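Local coordinates for erythrocyte membrane protein 1 (Plasmodium falciparum, PDB 2YK0) that probably binds receptors on the host cell surface, acting as an adhesin of infected red cells through domains that include the N-terminal DBL1-alpha and CIDR-gamma pair seen here, at residues E104-D109 and G172-N177; I518-Q523 and C537-M542. The protein carries 8 engineered substitutions. One frame throughout, in Å; residues are numbered along the deposited sequence.

Contact 1. Residues E104-D109 and G172-N177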
loop_
_atom_site.group_PDB
_atom_site.type_symbol
_atom_site.label_atom_id
_atom_site.label_comp_id
_atom_site.label_asym_id
_atom_site.label_seq_id
_atom_site.Cartn_x
_atom_site.Cartn_y
_atom_site.Cartn_z
ATOM N N GLU A 104 -16.795 5.938 -2.075
ATOM C CA GLU A 104 -17.072 4.811 -2.972
ATOM C C GLU A 104 -17.064 5.208 -4.450
ATOM O O GLU A 104 -17.997 4.841 -5.174
ATOM C CB GLU A 104 -18.404 4.092 -2.590
ATOM C CG GLU A 104 -19.248 4.741 -1.489
ATOM C CD GLU A 104 -19.039 4.228 -0.071
ATOM O OE1 GLU A 104 -19.702 3.235 0.307
ATOM O OE2 GLU A 104 -18.235 4.836 0.675
ATOM N N GLN A 105 -16.018 5.954 -4.895
ATOM C CA GLN A 105 -15.879 6.437 -6.281
ATOM C C GLN A 105 -15.030 5.530 -7.193
ATOM O O GLN A 105 -15.595 4.929 -8.115
ATOM C CB GLN A 105 -15.507 7.935 -6.348
ATOM C CG GLN A 105 -16.681 8.847 -6.764
ATOM C CD GLN A 105 -17.904 8.792 -5.860
ATOM O OE1 GLN A 105 -18.995 8.369 -6.273
ATOM N NE2 GLN A 105 -17.759 9.232 -4.614
ATOM N N ASN A 106 -13.701 5.413 -6.940
ATOM C CA ASN A 106 -12.865 4.457 -7.666
ATOM C C ASN A 106 -11.986 3.580 -6.797
ATOM O O ASN A 106 -10.920 3.993 -6.324
ATOM C CB ASN A 106 -12.191 4.930 -8.952
ATOM C CG ASN A 106 -11.824 3.730 -9.835
ATOM O OD1 ASN A 106 -10.699 3.243 -9.850
ATOM N ND2 ASN A 106 -12.783 3.142 -10.503
ATOM N N ARG A 107 -12.479 2.351 -6.596
ATOM C CA ARG A 107 -11.872 1.311 -5.798
ATOM C C ARG A 107 -10.781 0.575 -6.560
ATOM O O ARG A 107 -9.798 0.147 -5.952
ATOM C CB ARG A 107 -12.952 0.376 -5.259
ATOM C CG ARG A 107 -13.684 0.982 -4.053
ATOM C CD ARG A 107 -15.191 0.994 -4.221
ATOM N NE ARG A 107 -15.755 -0.351 -4.116
ATOM C CZ ARG A 107 -17.048 -0.636 -4.164
ATOM N NH1 ARG A 107 -17.946 0.336 -4.271
ATOM N NH2 ARG A 107 -17.458 -1.893 -4.063
ATOM N N PHE A 108 -10.904 0.493 -7.889
ATOM C CA PHE A 108 -9.871 -0.161 -8.691
ATOM C C PHE A 108 -8.730 0.775 -9.106
ATOM O O PHE A 108 -7.867 0.395 -9.914
ATOM C CB PHE A 108 -10.480 -0.917 -9.874
ATOM C CG PHE A 108 -11.540 -1.896 -9.441
ATOM C CD1 PHE A 108 -11.259 -2.881 -8.504
ATOM C CD2 PHE A 108 -12.826 -1.823 -9.956
ATOM C CE1 PHE A 108 -12.245 -3.775 -8.092
ATOM C CE2 PHE A 108 -13.810 -2.731 -9.551
ATOM C CZ PHE A 108 -13.514 -3.699 -8.622
ATOM N N ASP A 109 -8.709 1.988 -8.509
ATOM C CA ASP A 109 -7.681 2.986 -8.762
ATOM C C ASP A 109 -6.347 2.476 -8.285
ATOM O O ASP A 109 -6.273 1.790 -7.263
ATOM C CB ASP A 109 -8.007 4.327 -8.093
ATOM C CG ASP A 109 -7.094 5.465 -8.531
ATOM O OD1 ASP A 109 -6.744 5.520 -9.739
ATOM O OD2 ASP A 109 -6.723 6.293 -7.670
ATOM N N GLY A 172 -23.311 -4.746 -7.018
ATOM C CA GLY A 172 -23.007 -5.499 -8.227
ATOM C C GLY A 172 -22.957 -4.610 -9.452
ATOM O O GLY A 172 -22.242 -4.899 -10.418
ATOM N N ASN A 173 -23.717 -3.509 -9.410
ATOM C CA ASN A 173 -23.775 -2.535 -10.487
ATOM C C ASN A 173 -22.427 -1.829 -10.549
ATOM O O ASN A 173 -21.705 -1.972 -11.531
ATOM C CB ASN A 173 -24.921 -1.536 -10.236
ATOM C CG ASN A 173 -25.785 -1.259 -11.437
ATOM O OD1 ASN A 173 -25.317 -0.747 -12.464
ATOM N ND2 ASN A 173 -27.074 -1.573 -11.323
ATOM N N TYR A 174 -22.055 -1.149 -9.456
ATOM C CA TYR A 174 -20.794 -0.434 -9.316
ATOM C C TYR A 174 -19.571 -1.247 -9.802
ATOM O O TYR A 174 -18.764 -0.722 -10.555
ATOM C CB TYR A 174 -20.604 0.050 -7.868
ATOM C CG TYR A 174 -19.265 0.717 -7.677
ATOM C CD1 TYR A 174 -18.099 -0.038 -7.560
ATOM C CD2 TYR A 174 -19.148 2.102 -7.680
ATOM C CE1 TYR A 174 -16.852 0.569 -7.467
ATOM C CE2 TYR A 174 -17.908 2.721 -7.555
ATOM C CZ TYR A 174 -16.762 1.949 -7.437
ATOM O OH TYR A 174 -15.527 2.530 -7.310
ATOM N N ILE A 175 -19.432 -2.497 -9.352
ATOM C CA ILE A 175 -18.322 -3.374 -9.728
ATOM C C ILE A 175 -18.253 -3.494 -11.245
ATOM O O ILE A 175 -17.181 -3.286 -11.814
ATOM C CB ILE A 175 -18.387 -4.785 -9.052
ATOM C CG1 ILE A 175 -18.516 -4.761 -7.494
ATOM C CG2 ILE A 175 -17.270 -5.716 -9.545
ATOM C CD1 ILE A 175 -17.346 -4.268 -6.681
ATOM N N VAL A 176 -19.394 -3.797 -11.899
ATOM C CA VAL A 176 -19.433 -3.960 -13.352
ATOM C C VAL A 176 -19.169 -2.674 -14.115
ATOM O O VAL A 176 -18.492 -2.718 -15.138
ATOM C CB VAL A 176 -20.645 -4.758 -13.896
ATOM C CG1 VAL A 176 -20.747 -6.132 -13.248
ATOM C CG2 VAL A 176 -21.947 -3.996 -13.726
ATOM N N ASN A 177 -19.660 -1.531 -13.601
ATOM C CA ASN A 177 -19.504 -0.220 -14.243
ATOM C C ASN A 177 -18.355 0.564 -13.629
ATOM O O ASN A 177 -18.546 1.719 -13.229
ATOM C CB ASN A 177 -20.821 0.581 -14.167
ATOM C CG ASN A 177 -22.022 -0.139 -14.727
ATOM O OD1 ASN A 177 -22.019 -0.624 -15.871
ATOM N ND2 ASN A 177 -23.082 -0.215 -13.928
#
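With CG of Tyr174 anti to the backbone N (chi1 176°), the phenol reaches out from the helix toward Arg107, whose chain bends at chi2 and again at chi3 (72°) to lay its guanidinium over that ring. The result is a parallel cation-pi stack within the Duffy-binding-like fold, joining a long loop to the end of helix 157-176. The two planes are only 5° apart and their centres 4.0 Å apart, with NH1 of Arg107 lying toward the rim of the ring, 3.3 Å from Tyr174 CD1. The strongest polar partner of the guanidinium lies one helical turn back, where Glu171 forms a salt bridge with NH2 and should help to fix the group flat on the ring.

Further out, the phenol oxygen is held by the loop backbone in both of its roles. Tyr174 OH donates to Gln105 O at 2.5 Å, arriving from above the carbonyl plane, and accepts from Arg107 N at 3.1 Å. The same residue, Arg107, thus grips Tyr174 through both its main chain and its side chain. Ile175, packed on helix 189-207, extends the contact past the guanidinium. Its CD1 approaches Arg107 NH2 to 3.5 Å and also meets Phe108 CZ. The carbonyl oxygen of Ile175 lies near the plane of the Phe108 ring, 4.1 Å from CE2.

Contact 2. Residues I518-Q523 and C537-M542. With SO4 (sulfate ion), chain D.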
loop_
_atom_site.group_PDB
_atom_site.type_symbol
_atom_site.label_atom_id
_atom_site.label_comp_id
_atom_site.label_asym_id
_atom_site.label_seq_id
_atom_site.Cartn_x
_atom_site.Cartn_y
_atom_site.Cartn_z
ATOM N N ILE A 518 19.322 6.341 4.873
ATOM C CA ILE A 518 18.122 5.765 5.473
ATOM C C ILE A 518 17.621 4.600 4.600
ATOM O O ILE A 518 17.279 4.799 3.432
ATOM C CB ILE A 518 17.015 6.824 5.812
ATOM C CG1 ILE A 518 17.525 7.880 6.799
ATOM C CG2 ILE A 518 15.782 6.149 6.399
ATOM C CD1 ILE A 518 16.942 9.229 6.582
ATOM N N TYR A 519 17.578 3.391 5.183
ATOM C CA TYR A 519 17.103 2.185 4.515
ATOM C C TYR A 519 15.944 1.603 5.303
ATOM O O TYR A 519 16.124 0.641 6.048
ATOM C CB TYR A 519 18.229 1.171 4.397
ATOM C CG TYR A 519 18.026 0.210 3.257
ATOM C CD1 TYR A 519 17.337 -0.980 3.438
ATOM C CD2 TYR A 519 18.575 0.462 2.011
ATOM C CE1 TYR A 519 17.179 -1.887 2.394
ATOM C CE2 TYR A 519 18.425 -0.434 0.960
ATOM C CZ TYR A 519 17.712 -1.600 1.148
ATOM O OH TYR A 519 17.561 -2.467 0.092
ATOM N N LEU A 520 14.743 2.184 5.130
ATOM C CA LEU A 520 13.547 1.776 5.867
ATOM C C LEU A 520 12.942 0.427 5.546
ATOM O O LEU A 520 12.135 -0.064 6.340
ATOM C CB LEU A 520 12.519 2.903 5.978
ATOM C CG LEU A 520 12.485 3.709 7.308
ATOM C CD1 LEU A 520 13.769 3.553 8.161
ATOM C CD2 LEU A 520 12.178 5.181 7.044
ATOM N N ARG A 521 13.418 -0.231 4.459
ATOM C CA ARG A 521 13.018 -1.592 4.077
ATOM C C ARG A 521 13.510 -2.665 5.084
ATOM O O ARG A 521 13.386 -3.856 4.789
ATOM C CB ARG A 521 13.544 -1.943 2.684
ATOM C CG ARG A 521 13.074 -1.009 1.614
ATOM C CD ARG A 521 13.234 -1.604 0.248
ATOM N NE ARG A 521 12.664 -0.723 -0.769
ATOM C CZ ARG A 521 12.676 -0.989 -2.067
ATOM N NH1 ARG A 521 13.229 -2.108 -2.516
ATOM N NH2 ARG A 521 12.136 -0.139 -2.928
ATOM N N ARG A 522 14.050 -2.240 6.260
ATOM C CA ARG A 522 14.618 -3.070 7.335
ATOM C C ARG A 522 13.631 -3.692 8.325
ATOM O O ARG A 522 13.916 -4.789 8.799
ATOM C CB ARG A 522 15.681 -2.287 8.117
ATOM C CG ARG A 522 17.061 -2.920 8.161
ATOM C CD ARG A 522 17.213 -4.096 9.109
ATOM N NE ARG A 522 17.343 -3.715 10.521
ATOM C CZ ARG A 522 18.071 -4.398 11.400
ATOM N NH1 ARG A 522 18.767 -5.459 11.015
ATOM N NH2 ARG A 522 18.119 -4.015 12.670
ATOM N N GLN A 523 12.506 -3.014 8.676
ATOM C CA GLN A 523 11.500 -3.584 9.600
ATOM C C GLN A 523 10.972 -4.897 9.029
ATOM O O GLN A 523 10.948 -5.913 9.720
ATOM C CB GLN A 523 10.340 -2.618 9.920
ATOM C CG GLN A 523 10.380 -1.280 9.188
ATOM C CD GLN A 523 9.519 -0.214 9.828
ATOM O OE1 GLN A 523 8.678 -0.477 10.709
ATOM N NE2 GLN A 523 9.709 1.026 9.382
ATOM N N CYS A 537 18.975 4.171 16.316
ATOM C CA CYS A 537 18.081 4.562 17.365
ATOM C C CYS A 537 16.907 5.289 16.712
ATOM O O CYS A 537 15.769 4.861 16.881
ATOM C CB CYS A 537 18.840 5.446 18.352
ATOM S SG CYS A 537 17.774 6.448 19.416
ATOM N N LEU A 538 17.215 6.339 15.905
ATOM C CA LEU A 538 16.294 7.237 15.189
ATOM C C LEU A 538 15.491 6.563 14.076
ATOM O O LEU A 538 14.369 6.988 13.812
ATOM C CB LEU A 538 17.113 8.385 14.575
ATOM C CG LEU A 538 16.597 9.826 14.651
ATOM C CD1 LEU A 538 17.608 10.763 14.113
ATOM C CD2 LEU A 538 15.449 10.034 13.780
ATOM N N PHE A 539 16.090 5.579 13.374
ATOM C CA PHE A 539 15.472 4.879 12.241
ATOM C C PHE A 539 15.515 3.389 12.416
ATOM O O PHE A 539 16.492 2.863 12.937
ATOM C CB PHE A 539 16.206 5.221 10.941
ATOM C CG PHE A 539 16.164 6.683 10.607
ATOM C CD1 PHE A 539 17.127 7.554 11.103
ATOM C CD2 PHE A 539 15.145 7.204 9.817
ATOM C CE1 PHE A 539 17.073 8.920 10.817
ATOM C CE2 PHE A 539 15.093 8.570 9.525
ATOM C CZ PHE A 539 16.059 9.418 10.026
ATOM N N LYS A 540 14.488 2.695 11.916
ATOM C CA LYS A 540 14.404 1.237 11.966
ATOM C C LYS A 540 15.335 0.611 10.891
ATOM O O LYS A 540 15.279 -0.589 10.639
ATOM C CB LYS A 540 12.939 0.754 11.803
ATOM C CG LYS A 540 11.934 1.407 12.751
ATOM C CD LYS A 540 11.257 0.399 13.670
ATOM C CE LYS A 540 9.862 0.811 14.099
ATOM N NZ LYS A 540 9.846 2.064 14.905
ATOM N N GLY A 541 16.189 1.431 10.294
ATOM C CA GLY A 541 17.147 1.015 9.287
ATOM C C GLY A 541 18.054 2.147 8.858
ATOM O O GLY A 541 17.578 3.250 8.552
ATOM N N MET A 542 19.377 1.851 8.821
ATOM C CA MET A 542 20.485 2.726 8.413
ATOM C C MET A 542 21.496 1.969 7.545
ATOM O O MET A 542 21.938 0.877 7.912
ATOM C CB MET A 542 21.188 3.315 9.636
ATOM C CG MET A 542 20.657 4.636 10.037
ATOM S SD MET A 542 20.634 5.916 8.772
ATOM C CE MET A 542 20.363 7.336 9.785
HETATM S S SO4 D . 11.042 5.387 15.319
HETATM O O1 SO4 D . 12.045 4.392 14.905
HETATM O O2 SO4 D . 11.671 6.354 16.222
HETATM O O3 SO4 D . 10.490 6.073 14.135
HETATM O O4 SO4 D . 9.949 4.728 16.028
#
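Ile518 lies across one face of the Phe539 ring, the two side chains meeting at about a right angle. The CH-pi contact is made by CG1, which sits 3.8 Å from the centroid of the Phe539 ring and 14° off its normal. The tip of the branch runs on over the rim, placing Ile518 CD1 3.5 Å from Phe539 CE2. Leu520 comes from a different direction: its CD1 lies near the plane of the ring, at the edge, and packs against CB of Phe539 at 4.1 Å. Met542 adds to the apolar group, its chain bent at chi2 (-55°) to bring the methyl CE 4.2 Å from CG1 of Ile518.

Beside this apolar group the backbones meet at Gly541. Its oxygen accepts a weak hydrogen bond from Tyr519 N (3.4 Å), and its CA makes a C-H...O contact back to Tyr519 O. Arg522 sets its aliphatic base against the neighbouring carbonyl, with CB 3.1 Å from Lys540 O, and that oxygen lies at the edge of the guanidinium, near its plane. NH2 then forms a long, weak ion pair with Glu534, which with Ser535 belongs to a magnesium site.

Gln523 and Lys540 run obliquely past each other, the amide oxygen OE1 lying beside Lys540 CE. The lysine chain carries its ammonium away to a sulfate, probably from the crystallisation liquor, with a weak bond from NZ to sulfate O1 (3.2 Å); Lys592 binds the same ion. The whole arrangement lies where two neighbouring antiparallel strands, 511-518 and 542-552, meet the magnesium-bearing connection between them in the CIDR-gamma region.

Both contacts are partly buried and include an aromatic ring with one face covered, yet the covering group differs. In contact 1 it is a charged guanidinium, and hydrogen bonds to loop backbone hold the far end of the ring; in contact 2 it is an aliphatic branch, and the cross-segment backbone bond is weak. The elements differ too: 104-109 with 172-177 ties a loop to a helix end, whereas 518-523 with 537-542 joins the chain leaving one strand of a sheet to the chain entering its neighbour. They share no elements, follow one another along the chain, and lie on opposite sides of its centre, their own centres about 37 Å apart. Contact 2 alone adjoins a metal site.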